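Local atomic coordinates of fructokinase (Xylella fastidiosa Temecula1, PDB entry 3LJS), a protein that probably phosphorylates fructose at the expense of ATP, as a PfkB-type sugar kinase of the ribokinase clan. Residues Ile145-Phe150 with Leu184-Ser189; Gly152-Gln157 with Leu188-Val193. All coordinates share one frame; numbering follows the deposited sequence.

Interaction 1. Residues Ile145-Phe150 with Leu184-Ser189; sequences IAEVTF and LWKGLS
Lys186 lays its hydrocarbon chain obliquely across one face of the Phe150 ring, and this overlap makes up most of the contact between helices 143-158 and 181-189. The closest methylene is CD, which stands 3.9 Å from the ring centroid and 18° off the ring normal, a CH-pi contact displaced toward the CE2 and CD2 side. CB and CG of the lysine follow over CZ and CE1, while CE reaches CD2. The chain can run this way because CG leaves anti to the backbone N (chi1 -178°) and everything beyond stays extended. At its CE1 corner the ring also meets the backbone of the next residue, with Gly187 N 3.7 Å and Gly187 CA 3.8 Å from Phe150 CE1. The opposite face looks back at its own helix, where Ala146 O sits toward the rim.

Past the ring, Lys186 NZ stops 4.5 Å from Glu147 OE2, too far for a salt bridge. A water closes the gap, donating to Glu147 OE2 at 2.7 Å and accepting from Lys186 NZ at 2.6 Å. The other carboxylate oxygen, OE1, is held by a salt bridge to Arg154. Ser189 OG donates a hydrogen bond to Lys186 O, one turn back in the same helix.

The two segments run nearly parallel, 12° between axes 10.7 Å apart, as expected for successive helices of the alpha/beta core. The lysine thus shields a buried aromatic with its methylenes and keeps its charge at the surface, where water probably damps its attraction to Glu147.

Interaction 2. Residues Gly152-Gln157 with Leu188-Val193; sequences GMRRAQ and LSLADV
Met153, built as selenomethionine, reaches from helix 143-158 to the turn that leaves helix 181-189. Its CE methyl rests 3.8 Å from Ala191 CB, and its SE lies 4.2 Å from Leu190 CB. A bend at the last torsion, chi3 96°, swings CE round onto the alanine. Beside it Arg154 CG lies 4.0 Å from Leu190 CD2, so the leucine is touched by two successive residues of the helix.

A water lies between the two backbones, 2.8 Å from Leu190 O and at a weak 2.9 Å from Met153 O; not all its possible bonds can form at once, so this bridge is tentative.

Outside this shell, Val163 and Phe165 of strand 162-166 and Phe133 of strand 130-136 pack against Met153, and Phe165 also touches Ala191. Arg154 NH2 forms salt bridges with Glu151 and Glu147, holding the guanidinium. Asp192 fixes the far end of the turn: OD2 is hydrogen-bonded to Val163 N and OD1 forms a salt bridge with Arg223.

No hydrogen bond joins the side chains across the contact, so its orientation probably owes much to the bonds of Asp192 and the strand packing, just ahead of strand 193-197, which carries the ATP-binding Lys195.

Helix 143-158 supplies the first side of both contacts: 145-150 comes first, then 152-157. The chain next passes through strand 162-166, returns in helix 181-189 to close interaction 1 at 184-189, and closes interaction 2 at 188-193 as it turns into strand 193-197. The loops therefore cross instead of nesting, and their second segments share Leu188 and Ser189. Interaction 1 joins the helices of two consecutive beta-alpha-beta crossovers over the parallel strands 130-136, 162-166 and 193-197; interaction 2 joins the first helix to the turn leaving the second. The contacts also meet directly: Met153 CE lies 3.4 Å from Gly187 O, and Phe150 CB lies 4.0 Å from Leu190 CD1, giving one continuous seam.

Interaction 1. Residues Ile145-Phe150 with Leu184-Ser189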
loop_
_atom_site.group_PDB
_atom_site.type_symbol
_atom_site.label_atom_id
_atom_site.label_comp_id
_atom_site.label_asym_id
_atom_site.label_seq_id
_atom_site.Cartn_x
_atom_site.Cartn_y
_atom_site.Cartn_z
ATOM N N ILE B 145 -8.050 12.727 -14.144
ATOM C CA ILE B 145 -9.211 11.977 -13.693
ATOM C C ILE B 145 -10.425 12.900 -13.517
ATOM O O ILE B 145 -11.561 12.502 -13.781
ATOM C CB ILE B 145 -8.896 11.204 -12.384
ATOM C CG1 ILE B 145 -9.988 10.165 -12.121
ATOM C CG2 ILE B 145 -8.757 12.168 -11.217
ATOM C CD1 ILE B 145 -10.076 9.083 -13.195
ATOM N N ALA B 146 -10.187 14.138 -13.099
ATOM C CA ALA B 146 -11.276 15.096 -12.925
ATOM C C ALA B 146 -11.989 15.353 -14.251
ATOM O O ALA B 146 -13.220 15.368 -14.312
ATOM C CB ALA B 146 -10.739 16.407 -12.363
ATOM N N GLU B 147 -11.214 15.561 -15.314
ATOM C CA GLU B 147 -11.789 15.814 -16.629
ATOM C C GLU B 147 -12.596 14.607 -17.092
ATOM O O GLU B 147 -13.635 14.757 -17.733
ATOM C CB GLU B 147 -10.690 16.133 -17.650
ATOM C CG GLU B 147 -11.191 16.169 -19.096
ATOM C CD GLU B 147 -12.257 17.232 -19.345
ATOM O OE1 GLU B 147 -12.942 17.146 -20.388
ATOM O OE2 GLU B 147 -12.407 18.157 -18.514
ATOM N N VAL B 148 -12.111 13.411 -16.774
ATOM C CA VAL B 148 -12.815 12.183 -17.138
ATOM C C VAL B 148 -14.169 12.146 -16.410
ATOM O O VAL B 148 -15.195 11.779 -16.994
ATOM C CB VAL B 148 -11.981 10.933 -16.752
ATOM C CG1 VAL B 148 -12.820 9.673 -16.896
ATOM C CG2 VAL B 148 -10.736 10.840 -17.648
ATOM N N THR B 149 -14.172 12.546 -15.140
ATOM C CA THR B 149 -15.406 12.555 -14.362
ATOM C C THR B 149 -16.386 13.586 -14.950
ATOM O O THR B 149 -17.571 13.295 -15.119
ATOM C CB THR B 149 -15.135 12.880 -12.861
ATOM O OG1 THR B 149 -14.167 11.959 -12.334
ATOM C CG2 THR B 149 -16.419 12.750 -12.035
ATOM N N PHE B 150 -15.894 14.776 -15.285
ATOM C CA PHE B 150 -16.767 15.800 -15.848
ATOM C C PHE B 150 -17.361 15.325 -17.173
ATOM O O PHE B 150 -18.553 15.504 -17.419
ATOM C CB PHE B 150 -16.009 17.115 -16.065
ATOM C CG PHE B 150 -15.394 17.686 -14.812
ATOM C CD1 PHE B 150 -16.077 17.649 -13.598
ATOM C CD2 PHE B 150 -14.145 18.302 -14.857
ATOM C CE1 PHE B 150 -15.527 18.220 -12.444
ATOM C CE2 PHE B 150 -13.584 18.878 -13.709
ATOM C CZ PHE B 150 -14.276 18.836 -12.503
ATOM N N LEU B 184 -14.525 21.176 -7.515
ATOM C CA LEU B 184 -15.727 20.864 -6.762
ATOM C C LEU B 184 -16.908 21.661 -7.308
ATOM O O LEU B 184 -17.979 21.102 -7.537
ATOM C CB LEU B 184 -15.520 21.160 -5.273
ATOM C CG LEU B 184 -14.410 20.331 -4.612
ATOM C CD1 LEU B 184 -14.279 20.708 -3.140
ATOM C CD2 LEU B 184 -14.728 18.846 -4.759
ATOM N N TRP B 185 -16.721 22.961 -7.526
ATOM C CA TRP B 185 -17.805 23.788 -8.057
ATOM C C TRP B 185 -18.207 23.348 -9.461
ATOM O O TRP B 185 -19.384 23.386 -9.809
ATOM C CB TRP B 185 -17.418 25.274 -8.083
ATOM C CG TRP B 185 -17.607 25.977 -6.768
ATOM C CD1 TRP B 185 -16.631 26.517 -5.976
ATOM C CD2 TRP B 185 -18.848 26.208 -6.089
ATOM N NE1 TRP B 185 -17.188 27.069 -4.846
ATOM C CE2 TRP B 185 -18.546 26.895 -4.890
ATOM C CE3 TRP B 185 -20.185 25.902 -6.376
ATOM C CZ2 TRP B 185 -19.534 27.281 -3.978
ATOM C CZ3 TRP B 185 -21.170 26.287 -5.468
ATOM C CH2 TRP B 185 -20.835 26.970 -4.282
ATOM N N LYS B 186 -17.235 22.938 -10.270
ATOM C CA LYS B 186 -17.549 22.498 -11.621
ATOM C C LYS B 186 -18.396 21.230 -11.579
ATOM O O LYS B 186 -19.381 21.103 -12.313
ATOM C CB LYS B 186 -16.277 22.237 -12.425
ATOM C CG LYS B 186 -16.570 21.811 -13.853
ATOM C CD LYS B 186 -15.356 21.956 -14.749
ATOM C CE LYS B 186 -15.703 21.629 -16.197
ATOM N NZ LYS B 186 -14.538 21.851 -17.102
ATOM N N GLY B 187 -18.010 20.290 -10.724
ATOM C CA GLY B 187 -18.772 19.061 -10.608
ATOM C C GLY B 187 -20.185 19.386 -10.155
ATOM O O GLY B 187 -21.166 18.850 -10.685
ATOM N N LEU B 188 -20.282 20.284 -9.179
ATOM C CA LEU B 188 -21.568 20.707 -8.635
ATOM C C LEU B 188 -22.476 21.347 -9.679
ATOM O O LEU B 188 -23.696 21.194 -9.619
ATOM C CB LEU B 188 -21.347 21.689 -7.479
ATOM C CG LEU B 188 -20.804 21.060 -6.191
ATOM C CD1 LEU B 188 -20.327 22.149 -5.226
ATOM C CD2 LEU B 188 -21.904 20.217 -5.555
ATOM N N SER B 189 -21.888 22.063 -10.633
ATOM C CA SER B 189 -22.677 22.721 -11.671
ATOM C C SER B 189 -23.204 21.736 -12.714
ATOM O O SER B 189 -24.120 22.057 -13.466
ATOM C CB SER B 189 -21.838 23.784 -12.384
ATOM O OG SER B 189 -20.851 23.172 -13.197
HETATM O O HOH W 1 -14.125 20.142 -18.958
#

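Interaction 2. Residues Gly152-Gln157 with Leu188-Val193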
loop_
_atom_site.group_PDB
_atom_site.type_symbol
_atom_site.label_atom_id
_atom_site.label_comp_id
_atom_site.label_asym_id
_atom_site.label_seq_id
_atom_site.Cartn_x
_atom_site.Cartn_y
_atom_site.Cartn_z
ATOM N N GLY B 152 -17.859 12.297 -18.102
ATOM C CA GLY B 152 -18.842 11.268 -17.823
ATOM C C GLY B 152 -20.168 11.901 -17.425
ATOM O O GLY B 152 -21.236 11.446 -17.844
HETATM N N MSE B 153 -20.107 12.952 -16.611
HETATM C CA MSE B 153 -21.317 13.638 -16.177
HETATM C C MSE B 153 -22.006 14.320 -17.358
HETATM O O MSE B 153 -23.235 14.313 -17.450
HETATM C CB MSE B 153 -20.989 14.676 -15.099
HETATM C CG MSE B 153 -20.430 14.092 -13.806
HETATM SE SE MSE B 153 -19.868 15.479 -12.547
HETATM C CE MSE B 153 -21.450 15.581 -11.448
ATOM N N ARG B 154 -21.220 14.906 -18.263
ATOM C CA ARG B 154 -21.789 15.576 -19.431
ATOM C C ARG B 154 -22.390 14.563 -20.404
ATOM O O ARG B 154 -23.435 14.805 -21.014
ATOM C CB ARG B 154 -20.723 16.418 -20.151
ATOM C CG ARG B 154 -20.286 17.661 -19.377
ATOM C CD ARG B 154 -19.300 18.520 -20.177
ATOM N NE ARG B 154 -18.062 17.807 -20.478
ATOM C CZ ARG B 154 -16.870 18.127 -19.982
ATOM N NH1 ARG B 154 -16.747 19.159 -19.154
ATOM N NH2 ARG B 154 -15.800 17.411 -20.310
ATOM N N ARG B 155 -21.720 13.426 -20.546
ATOM C CA ARG B 155 -22.185 12.374 -21.439
ATOM C C ARG B 155 -23.483 11.776 -20.874
ATOM O O ARG B 155 -24.439 11.518 -21.605
ATOM C CB ARG B 155 -21.093 11.300 -21.565
ATOM C CG ARG B 155 -21.270 10.341 -22.725
ATOM C CD ARG B 155 -19.971 9.586 -23.018
ATOM N NE ARG B 155 -18.897 10.481 -23.456
ATOM C CZ ARG B 155 -17.706 10.071 -23.894
ATOM N NH1 ARG B 155 -17.424 8.774 -23.953
ATOM N NH2 ARG B 155 -16.798 10.960 -24.282
ATOM N N ALA B 156 -23.513 11.573 -19.563
ATOM C CA ALA B 156 -24.690 11.017 -18.909
ATOM C C ALA B 156 -25.904 11.911 -19.152
ATOM O O ALA B 156 -26.967 11.435 -19.543
ATOM C CB ALA B 156 -24.433 10.877 -17.405
ATOM N N GLN B 157 -25.739 13.207 -18.921
ATOM C CA GLN B 157 -26.826 14.160 -19.100
ATOM C C GLN B 157 -27.356 14.113 -20.530
ATOM O O GLN B 157 -28.564 14.022 -20.752
ATOM C CB GLN B 157 -26.339 15.575 -18.758
ATOM C CG GLN B 157 -27.412 16.664 -18.811
ATOM C CD GLN B 157 -27.751 17.088 -20.229
ATOM O OE1 GLN B 157 -26.863 17.262 -21.064
ATOM N NE2 GLN B 157 -29.040 17.272 -20.503
ATOM N N LEU B 188 -20.282 20.284 -9.179
ATOM C CA LEU B 188 -21.568 20.707 -8.635
ATOM C C LEU B 188 -22.476 21.347 -9.679
ATOM O O LEU B 188 -23.696 21.194 -9.619
ATOM C CB LEU B 188 -21.347 21.689 -7.479
ATOM C CG LEU B 188 -20.804 21.060 -6.191
ATOM C CD1 LEU B 188 -20.327 22.149 -5.226
ATOM C CD2 LEU B 188 -21.904 20.217 -5.555
ATOM N N SER B 189 -21.888 22.063 -10.633
ATOM C CA SER B 189 -22.677 22.721 -11.671
ATOM C C SER B 189 -23.204 21.736 -12.714
ATOM O O SER B 189 -24.120 22.057 -13.466
ATOM C CB SER B 189 -21.838 23.784 -12.384
ATOM O OG SER B 189 -20.851 23.172 -13.197
ATOM N N LEU B 190 -22.624 20.542 -12.755
ATOM C CA LEU B 190 -23.022 19.533 -13.733
ATOM C C LEU B 190 -23.987 18.475 -13.209
ATOM O O LEU B 190 -24.425 17.606 -13.964
ATOM C CB LEU B 190 -21.778 18.828 -14.277
ATOM C CG LEU B 190 -20.808 19.677 -15.102
ATOM C CD1 LEU B 190 -19.522 18.891 -15.350
ATOM C CD2 LEU B 190 -21.472 20.072 -16.425
ATOM N N ALA B 191 -24.329 18.554 -11.930
ATOM C CA ALA B 191 -25.206 17.556 -11.328
ATOM C C ALA B 191 -26.656 17.981 -11.128
ATOM O O ALA B 191 -26.936 19.132 -10.826
ATOM C CB ALA B 191 -24.616 17.100 -9.987
ATOM N N ASP B 192 -27.567 17.028 -11.306
ATOM C CA ASP B 192 -28.999 17.254 -11.114
ATOM C C ASP B 192 -29.310 17.087 -9.628
ATOM O O ASP B 192 -30.146 17.796 -9.069
ATOM C CB ASP B 192 -29.808 16.215 -11.893
ATOM C CG ASP B 192 -29.576 16.295 -13.385
ATOM O OD1 ASP B 192 -30.118 17.221 -14.021
ATOM O OD2 ASP B 192 -28.845 15.436 -13.918
ATOM N N VAL B 193 -28.632 16.127 -9.003
ATOM C CA VAL B 193 -28.827 15.828 -7.584
ATOM C C VAL B 193 -27.494 15.957 -6.859
ATOM O O VAL B 193 -26.499 15.360 -7.270
ATOM C CB VAL B 193 -29.372 14.396 -7.391
ATOM C CG1 VAL B 193 -29.586 14.106 -5.912
ATOM C CG2 VAL B 193 -30.681 14.235 -8.165
HETATM O O HOH W 2 -23.886 16.997 -16.695
#